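Local coordinates for fiber protein 2 (Fowl adenovirus 1, PDB 2VTW) that probably forms, as a homotrimer, the spikes at the capsid vertices and attaches the virion to a host receptor through its C-terminal head domain, at residues F21-N26 against E67-F72. Residues are numbered along the deposited sequence; the frame is centred on the assembly and turned at random.
Sequences FVSSSN and ENARYF
With chi1 at 56°, Ser-24 holds its OG between its own backbone N and carbonyl carbon, and there the hydroxyl meets Ala-69, OG lying 3.5 Å from the Ala-69 CB. Ser-25 turns its OG beside its backbone N (chi1 -79°), and that oxygen touches the same methyl while hydrogen-bonding to the carbonyl of Val-65. The buried Ala-69 methyl thus sits among three serine hydroxyls, Ser-23 OG being the third. The three serines are held in place by a type I beta turn from Ser-23 to Asn-26, in which Ser-23 OG accepts from Ser-25 N (3.0 Å) as an ST turn. The case illustrates how a strand pair can end in a turn: Ser-23 and Phe-72 form an antiparallel non-hydrogen-bonded pair, and just beyond it Ser-24 N donates to Tyr-71 O (3.0 Å), approaching from 41° above the carbonyl plane. Beside the pair, Phe-72 CA makes a CA-H...O contact with Val-22 O at 3.3 Å. A water accepts from Arg-70 N and has a weak hydrogen bond with Ser-24 OG. Strand 71-76 pairs antiparallel with both 4-23 and 163-173 in the beta-rich head domain, where the Phe-72 ring stacks on Phe-171 and meets Phe-29 of strand 28-40 edge-to-face, while helix 64-67 leads into the contact beside the serine turn.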
loop_
_atom_site.group_PDB
_atom_site.type_symbol
_atom_site.label_atom_id
_atom_site.label_comp_id
_atom_site.label_asym_id
_atom_site.label_seq_id
_atom_site.Cartn_x
_atom_site.Cartn_y
_atom_site.Cartn_z
ATOM N N PHE A 21 -19.343 12.661 -8.928
ATOM C CA PHE A 21 -19.149 11.236 -8.749
ATOM C C PHE A 21 -20.399 10.523 -9.222
ATOM O O PHE A 21 -21.460 11.130 -9.325
ATOM C CB PHE A 21 -18.832 10.941 -7.264
ATOM C CG PHE A 21 -17.727 11.822 -6.679
ATOM C CD1 PHE A 21 -16.676 12.269 -7.463
ATOM C CD2 PHE A 21 -17.734 12.169 -5.337
ATOM C CE1 PHE A 21 -15.677 13.082 -6.949
ATOM C CE2 PHE A 21 -16.722 12.964 -4.802
ATOM C CZ PHE A 21 -15.689 13.423 -5.614
ATOM N N VAL A 22 -20.292 9.241 -9.516
ATOM C CA VAL A 22 -21.435 8.523 -10.031
ATOM C C VAL A 22 -21.624 7.182 -9.326
ATOM O O VAL A 22 -20.650 6.454 -9.111
ATOM C CB VAL A 22 -21.296 8.290 -11.554
ATOM C CG1 VAL A 22 -22.567 7.684 -12.116
ATOM C CG2 VAL A 22 -20.936 9.579 -12.253
ATOM N N SER A 23 -22.880 6.870 -8.991
ATOM C CA SER A 23 -23.255 5.632 -8.323
ATOM C C SER A 23 -23.356 4.494 -9.329
ATOM O O SER A 23 -23.539 4.732 -10.525
ATOM C CB SER A 23 -24.610 5.797 -7.618
ATOM O OG SER A 23 -25.689 5.322 -8.435
ATOM N N SER A 24 -23.297 3.258 -8.845
ATOM C CA SER A 24 -23.379 2.086 -9.724
ATOM C C SER A 24 -24.708 1.954 -10.473
ATOM O O SER A 24 -24.834 1.110 -11.375
ATOM C CB SER A 24 -23.088 0.793 -8.955
ATOM O OG SER A 24 -23.952 0.640 -7.848
ATOM N N SER A 25 -25.692 2.776 -10.097
ATOM C CA SER A 25 -27.002 2.818 -10.793
ATOM C C SER A 25 -27.110 3.977 -11.792
ATOM O O SER A 25 -28.192 4.259 -12.304
ATOM C CB SER A 25 -28.147 2.862 -9.778
ATOM O OG SER A 25 -28.373 1.557 -9.276
ATOM N N ASN A 26 -25.972 4.615 -12.059
ATOM C CA ASN A 26 -25.813 5.685 -13.051
ATOM C C ASN A 26 -26.383 7.034 -12.640
ATOM O O ASN A 26 -26.598 7.913 -13.478
ATOM C CB ASN A 26 -26.298 5.235 -14.432
ATOM C CG ASN A 26 -25.294 4.322 -15.111
ATOM O OD1 ASN A 26 -24.188 4.752 -15.444
ATOM N ND2 ASN A 26 -25.659 3.057 -15.297
ATOM N N GLU A 67 -31.779 3.260 -4.922
ATOM C CA GLU A 67 -31.525 3.432 -3.485
ATOM C C GLU A 67 -30.573 2.383 -2.914
ATOM O O GLU A 67 -29.918 2.625 -1.905
ATOM C CB GLU A 67 -32.839 3.346 -2.698
ATOM C CG GLU A 67 -33.874 4.412 -3.019
ATOM C CD GLU A 67 -35.279 4.048 -2.508
ATOM O OE1 GLU A 67 -35.395 3.264 -1.528
ATOM O OE2 GLU A 67 -36.270 4.540 -3.097
ATOM N N ASN A 68 -30.525 1.218 -3.548
ATOM C CA ASN A 68 -29.737 0.085 -3.061
ATOM C C ASN A 68 -28.336 -0.034 -3.679
ATOM O O ASN A 68 -27.669 -1.054 -3.487
ATOM C CB ASN A 68 -30.492 -1.229 -3.315
ATOM C CG ASN A 68 -31.788 -1.336 -2.512
ATOM O OD1 ASN A 68 -32.078 -0.496 -1.652
ATOM N ND2 ASN A 68 -32.577 -2.382 -2.799
ATOM N N ALA A 69 -27.910 0.988 -4.422
ATOM C CA ALA A 69 -26.578 1.015 -5.026
ATOM C C ALA A 69 -25.555 1.145 -3.892
ATOM O O ALA A 69 -25.734 1.971 -3.002
ATOM C CB ALA A 69 -26.457 2.176 -6.013
ATOM N N ARG A 70 -24.522 0.295 -3.906
ATOM C CA ARG A 70 -23.453 0.349 -2.900
ATOM C C ARG A 70 -22.108 0.913 -3.426
ATOM O O ARG A 70 -21.260 1.334 -2.623
ATOM C CB ARG A 70 -23.259 -1.040 -2.287
ATOM C CG ARG A 70 -24.444 -1.473 -1.425
ATOM C CD ARG A 70 -24.249 -2.806 -0.743
ATOM N NE ARG A 70 -24.178 -3.953 -1.654
ATOM C CZ ARG A 70 -23.079 -4.666 -1.944
ATOM N NH1 ARG A 70 -21.879 -4.380 -1.425
ATOM N NH2 ARG A 70 -23.172 -5.697 -2.780
ATOM N N TYR A 71 -21.915 0.929 -4.750
ATOM C CA TYR A 71 -20.628 1.362 -5.342
ATOM C C TYR A 71 -20.712 2.761 -5.897
ATOM O O TYR A 71 -21.764 3.199 -6.320
ATOM C CB TYR A 71 -20.176 0.441 -6.467
ATOM C CG TYR A 71 -19.845 -0.982 -6.097
ATOM C CD1 TYR A 71 -20.149 -1.528 -4.837
ATOM C CD2 TYR A 71 -19.269 -1.809 -7.028
ATOM C CE1 TYR A 71 -19.844 -2.847 -4.543
ATOM C CE2 TYR A 71 -18.995 -3.121 -6.747
ATOM C CZ TYR A 71 -19.262 -3.628 -5.509
ATOM O OH TYR A 71 -18.956 -4.940 -5.266
ATOM N N PHE A 72 -19.593 3.470 -5.879
ATOM C CA PHE A 72 -19.478 4.717 -6.617
ATOM C C PHE A 72 -18.047 4.982 -7.053
ATOM O O PHE A 72 -17.089 4.542 -6.389
ATOM C CB PHE A 72 -20.066 5.895 -5.839
ATOM C CG PHE A 72 -19.268 6.341 -4.648
ATOM C CD1 PHE A 72 -18.234 7.245 -4.789
ATOM C CD2 PHE A 72 -19.610 5.910 -3.366
ATOM C CE1 PHE A 72 -17.516 7.680 -3.706
ATOM C CE2 PHE A 72 -18.900 6.345 -2.262
ATOM C CZ PHE A 72 -17.860 7.237 -2.426
HETATM O O HOH W 1 -23.978 -2.109 -5.971
#